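Local structure of phage related exonuclease (Haemophilus somnus 129PT, 3K93) at residues Q142-M145 and W146-C150; I177-V180 and E181-P184. The protein probably degrades DNA as a metal-dependent, phage-type exonuclease related to the lambda exonuclease and RecB-like nucleases. One frame throughout, in Å; residues are numbered along the deposited sequence.

Interaction 1: residues Q142-M145 and W146-C150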
loop_
_atom_site.group_PDB
_atom_site.type_symbol
_atom_site.label_atom_id
_atom_site.label_comp_id
_atom_site.label_asym_id
_atom_site.label_seq_id
_atom_site.Cartn_x
_atom_site.Cartn_y
_atom_site.Cartn_z
ATOM N N GLN A 142 -9.982 0.068 26.441
ATOM C CA GLN A 142 -9.377 0.556 27.681
ATOM C C GLN A 142 -9.873 1.966 27.961
ATOM O O GLN A 142 -10.119 2.312 29.109
ATOM C CB GLN A 142 -7.862 0.551 27.646
ATOM C CG GLN A 142 -7.259 -0.804 27.485
ATOM C CD GLN A 142 -7.352 -1.680 28.718
ATOM O OE1 GLN A 142 -7.727 -1.230 29.814
ATOM N NE2 GLN A 142 -6.982 -2.935 28.549
ATOM N N GLY A 143 -10.047 2.743 26.900
ATOM C CA GLY A 143 -10.591 4.081 26.994
ATOM C C GLY A 143 -12.028 4.067 27.471
ATOM O O GLY A 143 -12.383 4.869 28.341
ATOM N N TYR A 144 -12.862 3.149 26.951
ATOM C CA TYR A 144 -14.231 3.064 27.474
ATOM C C TYR A 144 -14.276 2.567 28.918
ATOM O O TYR A 144 -15.118 3.012 29.711
ATOM C CB TYR A 144 -15.107 2.151 26.619
ATOM C CG TYR A 144 -15.369 2.596 25.180
ATOM C CD1 TYR A 144 -15.538 3.923 24.860
ATOM C CD2 TYR A 144 -15.527 1.659 24.162
ATOM C CE1 TYR A 144 -15.803 4.337 23.582
ATOM C CE2 TYR A 144 -15.790 2.068 22.845
ATOM C CZ TYR A 144 -15.935 3.419 22.573
ATOM O OH TYR A 144 -16.188 3.883 21.300
HETATM N N MSE A 145 -13.428 1.606 29.269
HETATM C CA MSE A 145 -13.433 1.081 30.628
HETATM C C MSE A 145 -13.029 2.184 31.617
HETATM O O MSE A 145 -13.512 2.235 32.751
HETATM C CB MSE A 145 -12.514 -0.136 30.767
HETATM C CG MSE A 145 -13.091 -1.390 30.174
HETATM SE SE MSE A 145 -12.030 -2.965 30.502
HETATM C CE MSE A 145 -10.741 -2.892 29.024
ATOM N N TRP A 146 -12.144 3.065 31.174
ATOM C CA TRP A 146 -11.706 4.205 31.977
ATOM C C TRP A 146 -12.878 5.164 32.191
ATOM O O TRP A 146 -13.196 5.484 33.305
ATOM C CB TRP A 146 -10.571 4.924 31.274
ATOM C CG TRP A 146 -9.964 5.964 32.050
ATOM C CD1 TRP A 146 -10.074 6.176 33.413
ATOM C CD2 TRP A 146 -9.096 6.962 31.563
ATOM N NE1 TRP A 146 -9.328 7.250 33.777
ATOM C CE2 TRP A 146 -8.717 7.758 32.661
ATOM C CE3 TRP A 146 -8.598 7.272 30.294
ATOM C CZ2 TRP A 146 -7.858 8.824 32.532
ATOM C CZ3 TRP A 146 -7.750 8.314 30.166
ATOM C CH2 TRP A 146 -7.384 9.094 31.272
ATOM N N LEU A 147 -13.560 5.522 31.107
ATOM C CA LEU A 147 -14.658 6.463 31.168
ATOM C C LEU A 147 -15.866 5.932 31.893
ATOM O O LEU A 147 -16.613 6.718 32.458
ATOM C CB LEU A 147 -15.073 6.905 29.762
ATOM C CG LEU A 147 -14.142 7.838 29.017
ATOM C CD1 LEU A 147 -14.520 7.900 27.545
ATOM C CD2 LEU A 147 -14.179 9.257 29.626
ATOM N N TRP A 148 -16.064 4.613 31.887
ATOM C CA TRP A 148 -17.258 3.975 32.480
ATOM C C TRP A 148 -16.953 3.165 33.733
ATOM O O TRP A 148 -17.825 2.492 34.235
ATOM C CB TRP A 148 -17.981 3.093 31.432
ATOM C CG TRP A 148 -19.077 3.788 30.753
ATOM C CD1 TRP A 148 -20.365 3.856 31.171
ATOM C CD2 TRP A 148 -19.005 4.554 29.538
ATOM N NE1 TRP A 148 -21.106 4.597 30.293
ATOM C CE2 TRP A 148 -20.297 5.046 29.287
ATOM C CE3 TRP A 148 -17.975 4.861 28.638
ATOM C CZ2 TRP A 148 -20.596 5.839 28.182
ATOM C CZ3 TRP A 148 -18.273 5.640 27.538
ATOM C CH2 TRP A 148 -19.569 6.133 27.325
ATOM N N ASP A 149 -15.732 3.265 34.257
ATOM C CA ASP A 149 -15.336 2.568 35.500
ATOM C C ASP A 149 -15.653 1.080 35.461
ATOM O O ASP A 149 -16.269 0.564 36.380
ATOM C CB ASP A 149 -15.989 3.202 36.743
ATOM C CG ASP A 149 -15.397 4.568 37.103
ATOM O OD1 ASP A 149 -14.163 4.767 37.027
ATOM O OD2 ASP A 149 -16.175 5.452 37.504
ATOM N N CYS A 150 -15.233 0.410 34.388
ATOM C CA CYS A 150 -15.492 -1.017 34.187
ATOM C C CYS A 150 -14.223 -1.824 34.283
ATOM O O CYS A 150 -13.116 -1.331 34.052
ATOM C CB CYS A 150 -16.123 -1.273 32.802
ATOM S SG CYS A 150 -17.860 -0.750 32.658
#
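A Schellman motif ends helix 137-148, bringing C150 back over M145 as the chain leaves the last turn. It is a backbone turn: D149 takes a positive phi of 52°, and the following amide, C150 N, reaches back to M145 O at 3.0 Å. This bond lies in the carbonyl plane on a lone pair, whereas the helical ones before it come in tilted: W146 N to Q142 O, L147 N to G143 O at 3.1 Å, and W148 N to Y144 O at 2.9 Å. The side chains follow the fold-back, with M145 CG 4.0 Å from C150 CB and M145 CB 3.5 Å from C150 O. R196 reinforces the end of the helix through NH1, bonding C150 O and, weakly, M145 O.

On another side of the helix, Y144 and W148 run alongside each other, pointing the same way, and meet obliquely at Y144 CD1 and W148 CZ3, 4.2 Å apart. Y144 is the tyrosine of a sequence that reads as the QxxxY motif of RecB-like nucleases; its OH is bonded to NE2 of Q140, the probable glutamine of that motif, and its ring touches D111, a ligand of the bound sodium. W148 in turn leans on I109 of strand 108-114 and forms a cation-pi contact with R90. Q142 is gripped at both ends of its amide, OE1 by D197 N and NE2 by Q195 O, which ties this turn to Q195 at the end of strand 189-195 and to D197 just ahead of helix 198-221. The W148 indole, swung to a chi1 of -95°, receives Y144 O at its edge and in its plane, with CE3 3.6 Å from that oxygen.

Interaction 2: residues I177-V180 and E181-P184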
loop_
_atom_site.group_PDB
_atom_site.type_symbol
_atom_site.label_atom_id
_atom_site.label_comp_id
_atom_site.label_asym_id
_atom_site.label_seq_id
_atom_site.Cartn_x
_atom_site.Cartn_y
_atom_site.Cartn_z
ATOM N N ILE A 177 -24.257 -11.377 0.695
ATOM C CA ILE A 177 -25.548 -11.813 1.235
ATOM C C ILE A 177 -25.749 -13.355 1.232
ATOM O O ILE A 177 -25.843 -13.984 2.291
ATOM C CB ILE A 177 -26.736 -11.194 0.460
ATOM C CG1 ILE A 177 -26.646 -9.647 0.434
ATOM C CG2 ILE A 177 -28.096 -11.679 1.078
ATOM C CD1 ILE A 177 -27.854 -8.997 -0.346
ATOM N N ASP A 178 -25.811 -13.967 0.059
ATOM C CA ASP A 178 -26.189 -15.399 -0.031
ATOM C C ASP A 178 -25.286 -16.334 0.778
ATOM O O ASP A 178 -25.763 -17.170 1.554
ATOM C CB ASP A 178 -26.183 -15.878 -1.487
ATOM C CG ASP A 178 -27.134 -15.081 -2.381
ATOM O OD1 ASP A 178 -27.838 -14.175 -1.885
ATOM O OD2 ASP A 178 -27.151 -15.344 -3.590
ATOM N N LEU A 179 -23.981 -16.201 0.590
ATOM C CA LEU A 179 -23.032 -17.028 1.332
ATOM C C LEU A 179 -23.095 -16.804 2.837
ATOM O O LEU A 179 -22.812 -17.714 3.579
ATOM C CB LEU A 179 -21.605 -16.755 0.876
ATOM C CG LEU A 179 -21.204 -17.196 -0.521
ATOM C CD1 LEU A 179 -19.703 -16.831 -0.697
ATOM C CD2 LEU A 179 -21.517 -18.711 -0.766
ATOM N N VAL A 180 -23.466 -15.596 3.277
ATOM C CA VAL A 180 -23.503 -15.269 4.688
ATOM C C VAL A 180 -24.746 -15.890 5.369
ATOM O O VAL A 180 -24.669 -16.442 6.464
ATOM C CB VAL A 180 -23.477 -13.749 4.914
ATOM C CG1 VAL A 180 -23.611 -13.405 6.426
ATOM C CG2 VAL A 180 -22.197 -13.108 4.283
ATOM N N GLU A 181 -25.866 -15.819 4.682
ATOM C CA GLU A 181 -27.121 -16.394 5.146
ATOM C C GLU A 181 -27.097 -17.921 5.264
ATOM O O GLU A 181 -27.915 -18.472 5.962
ATOM C CB GLU A 181 -28.245 -15.998 4.204
ATOM C CG GLU A 181 -28.633 -14.572 4.365
ATOM C CD GLU A 181 -29.743 -14.128 3.412
ATOM O OE1 GLU A 181 -30.069 -14.878 2.469
ATOM O OE2 GLU A 181 -30.258 -13.001 3.608
ATOM N N GLN A 182 -26.180 -18.586 4.576
ATOM C CA GLN A 182 -25.975 -20.012 4.756
ATOM C C GLN A 182 -25.271 -20.394 6.029
ATOM O O GLN A 182 -25.270 -21.542 6.359
ATOM C CB GLN A 182 -25.109 -20.543 3.642
ATOM C CG GLN A 182 -25.810 -20.519 2.339
ATOM C CD GLN A 182 -25.344 -21.641 1.518
ATOM O OE1 GLN A 182 -26.042 -22.640 1.378
ATOM N NE2 GLN A 182 -24.083 -21.556 1.070
ATOM N N ILE A 183 -24.631 -19.455 6.715
ATOM C CA ILE A 183 -23.808 -19.796 7.859
ATOM C C ILE A 183 -24.683 -19.579 9.071
ATOM O O ILE A 183 -25.257 -18.527 9.211
ATOM C CB ILE A 183 -22.562 -18.888 7.970
ATOM C CG1 ILE A 183 -21.745 -18.881 6.673
ATOM C CG2 ILE A 183 -21.690 -19.277 9.144
ATOM C CD1 ILE A 183 -20.588 -17.806 6.712
ATOM N N PRO A 184 -24.812 -20.581 9.948
ATOM C CA PRO A 184 -25.531 -20.353 11.194
ATOM C C PRO A 184 -25.084 -19.077 11.944
ATOM O O PRO A 184 -23.869 -18.789 12.072
ATOM C CB PRO A 184 -25.188 -21.581 12.016
ATOM C CG PRO A 184 -24.974 -22.631 11.034
ATOM C CD PRO A 184 -24.294 -21.949 9.868
#
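I177 opens the contact by giving its carbonyl to E181: E181 N approaches I177 O at 3.0 Å, almost in line with the C=O, and the N-H points at the oxygen at 166°. The two side chains run alongside each other in the same direction. The branch that touches is I177 CG2, which stands anti to the backbone N while CG1 takes the place beside it; it lies 3.6 Å from E181 OE2, a methyl against the end of a carboxylate. The glutamate reaches it by an extended chain, its CG passing over I177 O, and its side chain also rests on P161. D178 follows with a looser version of the same backbone link, a weak bond from Q182 N to D178 O at 3.4 Å. Its carboxylate and that of E181 sit in the same neighbourhood without contact, D178 OD1 4.9 Å from E181 OE1, so each would be expected to raise the other's pKa slightly.

Here the helix 173-181 gives way to the loop that leads to strand 189-195, and the spacing of the bonds shortens from four residues to three. L179 O receives no such amide but lies against the side chain of I183, with CG1 3.5 Å away. Both L179 and I183 pack on F50 of a second subunit, so the helix end belongs to the interface of the assembly. V180 completes the exit: I183 N bonds V180 O at 3.0 Å from well above the carbonyl plane, 56° out of it, and the torsions of E181 and Q182 between them are consistent with a type I beta turn. Beyond it, I183 O accepts a bond from R188 NE.

Interactions 1 and 2 are both helix ends, but they meet different neighbours. Interaction 1 closes before interaction 2 opens, with strand 152-158 between them; their centres lie 35 Å apart and their nearest atoms about 24 Å, so they do not touch. The first is the inner one, its centre about 13 Å from the centre of the chain, and it borders the metal site: the Y144 side chain is about 6 Å from the sodium held by D100, D111 and T112. The second has its centre about 26 Å from the centre of the chain, where the fold faces another copy of the protein.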